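Local coordinates for APL1 (Anopheles gambiae, PDB 3O6N), which is a leucine-rich repeat protein that probably pairs with LRIM1 in a complex regulating complement-like immunity in the mosquito, at residues 21-26 against 66-71; 37-40 against 44-47; 266-271 against 292-297. All blocks are in the same frame, centred on the assembly; numbering follows the deposited sequence.

Contact 1 of 3, residues 21-26 against 66-71; sequences CVFYDV and DSFRQV
Phe-23 and Phe-68 reach for each other from opposite directions and meet as an offset edge-to-face pair. The edge of Phe-23 leads, with its CZ 3.6 Å from CZ of Phe-68, and is turned toward the face of the other ring. The planes stand at 76°, with the centroids 5.4 Å apart, and the approach is offset from the centre of the Phe-68 ring. Both rings hang from the same kind of first torsion, CG anti to the carbonyl carbon, and this carries each across the gap between two backbones that stay far apart.

Cys-21 joins from the same strand as Phe-23. Its SG reaches CE1 of Phe-68 at 4.0 Å, an oblique sulfur-aromatic contact 51° off the ring normal. The same sulfur also lies over one face of Phe-23, toward the rim, and so touches both rings. All three residues are buried, and the meeting is apolar throughout.

The sulfur is tied to Cys-12 in a disulfide. Strand 21-24 is the outermost strand at the N-terminal end, consistent with a capping region of the solenoid, and runs parallel to strand 49-53, whose Phe-52 meets Phe-23. Phe-68 comes from just beyond helix 63-67, while Leu-64 of that helix packs against Phe-23.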
# COMPACT_ATOMS: atom_id res chain seq x y z
N CYS A 21 -2.03 -10.28 -31.86
CA CYS A 21 -3.41 -10.66 -32.15
C CYS A 21 -4.42 -9.84 -31.37
O CYS A 21 -4.56 -10.00 -30.15
CB CYS A 21 -3.67 -12.15 -31.89
SG CYS A 21 -5.42 -12.63 -32.12
N VAL A 22 -5.14 -8.97 -32.07
CA VAL A 22 -6.21 -8.21 -31.46
C VAL A 22 -7.57 -8.61 -32.04
O VAL A 22 -7.82 -8.45 -33.23
CB VAL A 22 -6.00 -6.69 -31.68
CG1 VAL A 22 -7.11 -5.90 -30.99
CG2 VAL A 22 -4.64 -6.27 -31.15
N PHE A 23 -8.42 -9.17 -31.18
CA PHE A 23 -9.78 -9.50 -31.56
C PHE A 23 -10.66 -8.27 -31.42
O PHE A 23 -10.49 -7.48 -30.49
CB PHE A 23 -10.35 -10.62 -30.68
CG PHE A 23 -9.67 -11.95 -30.86
CD1 PHE A 23 -9.93 -12.72 -31.98
CD2 PHE A 23 -8.80 -12.44 -29.90
CE1 PHE A 23 -9.32 -13.95 -32.15
CE2 PHE A 23 -8.19 -13.67 -30.06
CZ PHE A 23 -8.45 -14.43 -31.19
N TYR A 24 -11.59 -8.10 -32.35
CA TYR A 24 -12.51 -6.97 -32.32
C TYR A 24 -13.96 -7.44 -32.30
O TYR A 24 -14.34 -8.38 -33.00
CB TYR A 24 -12.30 -6.07 -33.54
CG TYR A 24 -11.32 -4.94 -33.31
CD1 TYR A 24 -11.74 -3.73 -32.77
CD2 TYR A 24 -9.98 -5.07 -33.64
CE1 TYR A 24 -10.86 -2.69 -32.56
CE2 TYR A 24 -9.08 -4.04 -33.44
CZ TYR A 24 -9.53 -2.85 -32.89
OH TYR A 24 -8.64 -1.81 -32.68
N ASP A 25 -14.77 -6.78 -31.47
CA ASP A 25 -16.21 -6.97 -31.47
C ASP A 25 -16.65 -8.40 -31.16
O ASP A 25 -17.59 -8.91 -31.77
CB ASP A 25 -16.80 -6.52 -32.81
CG ASP A 25 -16.45 -5.09 -33.14
OD1 ASP A 25 -16.73 -4.21 -32.30
OD2 ASP A 25 -15.88 -4.84 -34.22
N VAL A 26 -15.96 -9.04 -30.22
CA VAL A 26 -16.38 -10.36 -29.75
C VAL A 26 -17.48 -10.16 -28.73
O VAL A 26 -17.32 -9.41 -27.77
CB VAL A 26 -15.22 -11.11 -29.09
CG1 VAL A 26 -15.72 -12.44 -28.54
CG2 VAL A 26 -14.08 -11.32 -30.07
N ASP A 66 -8.16 -23.30 -26.89
CA ASP A 66 -8.16 -24.56 -27.62
C ASP A 66 -7.64 -24.33 -29.04
O ASP A 66 -7.06 -25.22 -29.65
CB ASP A 66 -9.56 -25.16 -27.67
CG ASP A 66 -9.92 -25.91 -26.39
OD1 ASP A 66 -9.18 -25.77 -25.39
OD2 ASP A 66 -10.95 -26.62 -26.38
N SER A 67 -7.84 -23.11 -29.54
CA SER A 67 -7.42 -22.74 -30.89
C SER A 67 -6.10 -21.98 -30.90
O SER A 67 -5.31 -22.12 -31.84
CB SER A 67 -8.50 -21.90 -31.57
OG SER A 67 -9.69 -22.65 -31.76
N PHE A 68 -5.86 -21.18 -29.87
CA PHE A 68 -4.61 -20.45 -29.74
C PHE A 68 -3.76 -21.06 -28.64
O PHE A 68 -3.94 -20.74 -27.46
CB PHE A 68 -4.89 -18.97 -29.46
CG PHE A 68 -5.44 -18.23 -30.64
CD1 PHE A 68 -4.66 -17.28 -31.30
CD2 PHE A 68 -6.72 -18.48 -31.10
CE1 PHE A 68 -5.16 -16.60 -32.40
CE2 PHE A 68 -7.23 -17.80 -32.20
CZ PHE A 68 -6.45 -16.86 -32.85
N ARG A 69 -2.84 -21.94 -29.02
CA ARG A 69 -2.09 -22.74 -28.05
C ARG A 69 -0.64 -22.29 -27.86
O ARG A 69 0.15 -23.01 -27.24
CB ARG A 69 -2.12 -24.22 -28.45
CG ARG A 69 -3.53 -24.79 -28.59
CD ARG A 69 -3.49 -26.29 -28.76
NE ARG A 69 -4.83 -26.86 -28.91
CZ ARG A 69 -5.07 -28.14 -29.19
NH1 ARG A 69 -4.06 -28.98 -29.34
NH2 ARG A 69 -6.31 -28.57 -29.31
N GLN A 70 -0.30 -21.12 -28.36
CA GLN A 70 1.05 -20.59 -28.21
C GLN A 70 1.05 -19.21 -27.57
O GLN A 70 2.01 -18.45 -27.71
CB GLN A 70 1.76 -20.56 -29.56
CG GLN A 70 1.87 -21.93 -30.22
CD GLN A 70 2.29 -21.86 -31.67
OE1 GLN A 70 3.21 -21.12 -32.03
NE2 GLN A 70 1.62 -22.63 -32.52
N VAL A 71 -0.04 -18.88 -26.87
CA VAL A 71 -0.17 -17.58 -26.23
C VAL A 71 0.78 -17.46 -25.04
O VAL A 71 0.88 -18.36 -24.21
CB VAL A 71 -1.61 -17.34 -25.74
CG1 VAL A 71 -1.72 -15.98 -25.05
CG2 VAL A 71 -2.59 -17.43 -26.91

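Contact 2 of 3, residues 37-40 against 44-47; sequences FGFE and LNNQ
Gly-38 and Asn-45 bring the two backbones to 6.2 Å between CA atoms, and Phe-39 faces Leu-44 at almost the same spacing. Beyond Phe-37, the end of strand 36-37, the first segment has no regular strand or helix and passes through Gly-38, whose phi is positive (61°); the second bends sharply at Asn-45, the centre of an inverse gamma turn that is closed by a weak bond from Asn-46 N to Leu-44 O.

No backbone-to-backbone bond spans the gap; the amide of Asn-45 bridges it instead. Its OD1 takes the N-H of Phe-39 at 2.9 Å, with the donor in the carbonyl plane on a lone pair, and its ND2 gives a hydrogen to Phe-39 O at 3.0 Å. Both bonds are nearly straight, at 164° and 163° at the hydrogen. One side-chain amide thus pairs with the N-H and C=O of a single residue, much as a neighbouring strand would, and the two bonds fix its rotation. With no side chain on Gly-38, OD1 can settle 3.5 Å from the CA of that residue.

This amide joins parts of the N-terminal end of the leucine-rich repeat solenoid, probably its capping region, on the way from strand 36-37 to strand 49-53. ND2 is bonded both to Phe-39 O and to the carbonyl oxygen of Ser-67, the last residue of helix 63-67.

Outside the amide, the exposed Phe-39 and Leu-44 pass each other at a slant. CB of Leu-44 lies 4.0 Å from CD2 of Phe-39, and CD1 of Leu-44 rests by CG and CB of Phe-39. Lys-11 makes a cation-pi contact with the Phe-39 ring.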
# COMPACT_ATOMS: atom_id res chain seq x y z
N PHE A 37 -12.74 -19.18 -32.74
CA PHE A 37 -11.64 -18.22 -32.70
C PHE A 37 -10.57 -18.62 -33.69
O PHE A 37 -10.24 -19.79 -33.82
CB PHE A 37 -11.03 -18.16 -31.29
CG PHE A 37 -11.90 -17.47 -30.28
CD1 PHE A 37 -11.91 -16.09 -30.18
CD2 PHE A 37 -12.73 -18.20 -29.44
CE1 PHE A 37 -12.71 -15.45 -29.25
CE2 PHE A 37 -13.53 -17.56 -28.51
CZ PHE A 37 -13.52 -16.18 -28.42
N GLY A 38 -10.02 -17.63 -34.40
CA GLY A 38 -8.93 -17.86 -35.33
C GLY A 38 -9.28 -18.79 -36.47
O GLY A 38 -10.44 -18.92 -36.85
N PHE A 39 -8.26 -19.45 -37.02
CA PHE A 39 -8.44 -20.42 -38.09
C PHE A 39 -8.69 -21.82 -37.55
O PHE A 39 -8.21 -22.17 -36.47
CB PHE A 39 -7.21 -20.44 -39.01
CG PHE A 39 -7.02 -19.18 -39.79
CD1 PHE A 39 -7.66 -19.01 -41.01
CD2 PHE A 39 -6.20 -18.17 -39.32
CE1 PHE A 39 -7.49 -17.84 -41.74
CE2 PHE A 39 -6.02 -17.01 -40.05
CZ PHE A 39 -6.66 -16.84 -41.26
N GLU A 40 -9.44 -22.61 -38.30
CA GLU A 40 -9.70 -23.99 -37.91
C GLU A 40 -8.39 -24.75 -37.74
O GLU A 40 -8.24 -25.55 -36.82
CB GLU A 40 -10.59 -24.69 -38.94
CG GLU A 40 -10.85 -26.15 -38.62
CD GLU A 40 -11.84 -26.77 -39.58
OE1 GLU A 40 -12.84 -26.10 -39.93
OE2 GLU A 40 -11.62 -27.93 -40.00
N LEU A 44 -2.05 -22.24 -37.51
CA LEU A 44 -2.07 -20.89 -38.05
C LEU A 44 -2.27 -19.83 -36.96
O LEU A 44 -1.98 -18.65 -37.17
CB LEU A 44 -3.14 -20.75 -39.14
CG LEU A 44 -2.97 -21.67 -40.35
CD1 LEU A 44 -4.08 -21.44 -41.36
CD2 LEU A 44 -1.60 -21.46 -40.99
N ASN A 45 -2.78 -20.26 -35.81
CA ASN A 45 -2.99 -19.37 -34.68
C ASN A 45 -1.75 -19.37 -33.78
O ASN A 45 -1.80 -19.82 -32.64
CB ASN A 45 -4.22 -19.79 -33.88
CG ASN A 45 -5.43 -20.03 -34.77
OD1 ASN A 45 -5.73 -19.23 -35.67
ND2 ASN A 45 -6.14 -21.13 -34.53
N ASN A 46 -0.65 -18.86 -34.31
CA ASN A 46 0.63 -18.92 -33.62
C ASN A 46 0.95 -17.63 -32.88
O ASN A 46 2.07 -17.43 -32.42
CB ASN A 46 1.75 -19.23 -34.62
CG ASN A 46 1.94 -18.12 -35.63
OD1 ASN A 46 1.06 -17.28 -35.83
ND2 ASN A 46 3.10 -18.11 -36.29
N GLN A 47 -0.05 -16.75 -32.77
CA GLN A 47 0.14 -15.47 -32.09
C GLN A 47 0.46 -15.66 -30.61
O GLN A 47 -0.09 -16.55 -29.94
CB GLN A 47 -1.08 -14.57 -32.28
CG GLN A 47 -1.25 -14.02 -33.69
CD GLN A 47 -1.92 -15.00 -34.65
OE1 GLN A 47 -2.57 -15.95 -34.22
NE2 GLN A 47 -1.76 -14.76 -35.94

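Contact 3 of 3, residues 266-271 against 292-297; sequences HPFVKM and QPIPTL
Thr-296 OG1 is gripped twice: a water donates to it at 2.8 Å, and the hydroxyl is also bonded to Leu-274 O. That water gives its other hydrogen to Met-271 O at 3.0 Å, so it bridges the two segments, which have no direct hydrogen bond between them.

Away from the water the segments meet by van der Waals contact. Ile-294 sends CD1 against the root of Phe-268, 3.7 Å from its CB and equally near its CG; the methyl comes in obliquely and the two side chains lie aslant. CG1 of the isoleucine is anti to the carbonyl carbon (chi1 -55°), and this points the ethyl arm at the phenylalanine.

The segments belong to consecutive coils of the leucine-rich repeat solenoid, and each contains a type I turn, Phe-268 to Met-271 and Ile-294 to Leu-297. They lead into the neighbouring parallel strands 276-278 and 299-301. Phe-268 and Ile-294 are buried in the stack, and Leu-277 packs on Phe-268 from the strand side.

Nearer the surface, Gln-292 runs out extended, with CG anti to the backbone N (chi1 -177°), and crosses Val-269 at about a right angle. Its amide lies across the valine, with NE2 3.6 Å from the CB of Val-269 and CD and OE1 by CG1. Ile-294 N is bonded to Gln-316 OE1 of helix 314-317.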
# COMPACT_ATOMS: atom_id res chain seq x y z
N HIS A 266 14.19 6.26 21.63
CA HIS A 266 14.75 4.92 21.76
C HIS A 266 14.55 4.01 20.54
O HIS A 266 15.51 3.41 20.05
CB HIS A 266 14.26 4.23 23.04
CG HIS A 266 14.68 4.94 24.29
ND1 HIS A 266 13.85 5.81 24.96
CD2 HIS A 266 15.85 4.92 24.98
CE1 HIS A 266 14.49 6.29 26.02
NE2 HIS A 266 15.70 5.76 26.05
N PRO A 267 13.32 3.91 20.03
CA PRO A 267 13.05 3.01 18.90
C PRO A 267 13.74 3.42 17.60
O PRO A 267 13.79 2.63 16.67
CB PRO A 267 11.53 3.09 18.73
CG PRO A 267 11.02 3.60 20.03
CD PRO A 267 12.08 4.53 20.53
N PHE A 268 14.26 4.65 17.54
CA PHE A 268 14.81 5.20 16.31
C PHE A 268 16.34 5.23 16.27
O PHE A 268 16.93 5.65 15.28
CB PHE A 268 14.27 6.62 16.06
CG PHE A 268 12.76 6.68 15.97
CD1 PHE A 268 12.13 6.48 14.75
CD2 PHE A 268 11.99 6.92 17.09
CE1 PHE A 268 10.75 6.53 14.65
CE2 PHE A 268 10.61 6.98 17.00
CZ PHE A 268 9.99 6.78 15.78
N VAL A 269 16.99 4.79 17.35
CA VAL A 269 18.44 4.95 17.47
C VAL A 269 19.23 4.16 16.42
O VAL A 269 20.40 4.45 16.17
CB VAL A 269 18.96 4.55 18.88
CG1 VAL A 269 18.30 5.42 19.95
CG2 VAL A 269 18.72 3.08 19.14
N LYS A 270 18.59 3.17 15.81
CA LYS A 270 19.26 2.34 14.81
C LYS A 270 18.95 2.79 13.40
O LYS A 270 19.43 2.20 12.43
CB LYS A 270 18.88 0.87 14.98
CG LYS A 270 19.24 0.28 16.33
CD LYS A 270 20.70 0.50 16.66
CE LYS A 270 21.06 -0.10 18.02
NZ LYS A 270 22.32 0.46 18.58
N MET A 271 18.13 3.84 13.27
CA MET A 271 17.77 4.36 11.96
C MET A 271 18.98 5.01 11.30
O MET A 271 19.56 5.95 11.82
CB MET A 271 16.65 5.40 12.09
CG MET A 271 15.36 4.87 12.72
SD MET A 271 14.41 3.86 11.57
CE MET A 271 13.02 3.36 12.58
N GLN A 292 18.29 11.62 21.75
CA GLN A 292 19.11 11.32 20.59
C GLN A 292 18.32 11.62 19.33
O GLN A 292 17.48 10.81 18.91
CB GLN A 292 19.58 9.86 20.60
CG GLN A 292 20.51 9.51 19.45
CD GLN A 292 21.05 8.09 19.53
OE1 GLN A 292 21.42 7.62 20.61
NE2 GLN A 292 21.10 7.40 18.40
N PRO A 293 18.56 12.79 18.73
CA PRO A 293 17.83 13.17 17.52
C PRO A 293 18.11 12.21 16.38
O PRO A 293 19.13 11.51 16.39
CB PRO A 293 18.39 14.55 17.20
CG PRO A 293 18.89 15.08 18.52
CD PRO A 293 19.43 13.87 19.22
N ILE A 294 17.20 12.19 15.42
CA ILE A 294 17.38 11.41 14.20
C ILE A 294 18.05 12.32 13.19
O ILE A 294 17.41 13.22 12.64
CB ILE A 294 16.02 10.92 13.67
CG1 ILE A 294 15.28 10.14 14.76
CG2 ILE A 294 16.20 10.07 12.41
CD1 ILE A 294 13.81 9.95 14.50
N PRO A 295 19.35 12.12 12.96
CA PRO A 295 20.21 13.02 12.18
C PRO A 295 19.69 13.28 10.77
O PRO A 295 19.78 14.41 10.28
CB PRO A 295 21.54 12.27 12.11
CG PRO A 295 21.52 11.35 13.28
CD PRO A 295 20.09 10.95 13.46
N THR A 296 19.16 12.25 10.14
CA THR A 296 18.76 12.32 8.74
C THR A 296 17.32 12.81 8.52
O THR A 296 16.89 12.96 7.38
CB THR A 296 18.90 10.94 8.05
OG1 THR A 296 18.23 9.95 8.84
CG2 THR A 296 20.37 10.55 7.93
N LEU A 297 16.59 13.05 9.61
CA LEU A 297 15.17 13.37 9.48
C LEU A 297 14.92 14.72 8.79
O LEU A 297 15.56 15.72 9.12
CB LEU A 297 14.48 13.34 10.85
CG LEU A 297 12.95 13.17 10.82
CD1 LEU A 297 12.57 11.81 10.22
CD2 LEU A 297 12.35 13.34 12.21
O HOH W 1 19.77 8.81 10.87

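Overall arrangement
Contacts 1 and 2 belong to one region at the N-terminal end, their centres 7 Å apart, with contact 2 lying along the sequence between the two segments of contact 1. They share an aromatic cluster, since Phe-37 meets Phe-23 edge-to-face, and Gln-47 packs on Phe-68. Contact 3 is farther along the solenoid, on the opposite side of the chain's centre; its centre is 56 Å from that of contact 1 and 62 Å from that of contact 2. It touches neither, the nearest atoms being about 44 Å and 48 Å away respectively. The first two probably lie in the cap; the third joins successive coils. The glycans lie beside other residues, including Asn-192 and Asn-343.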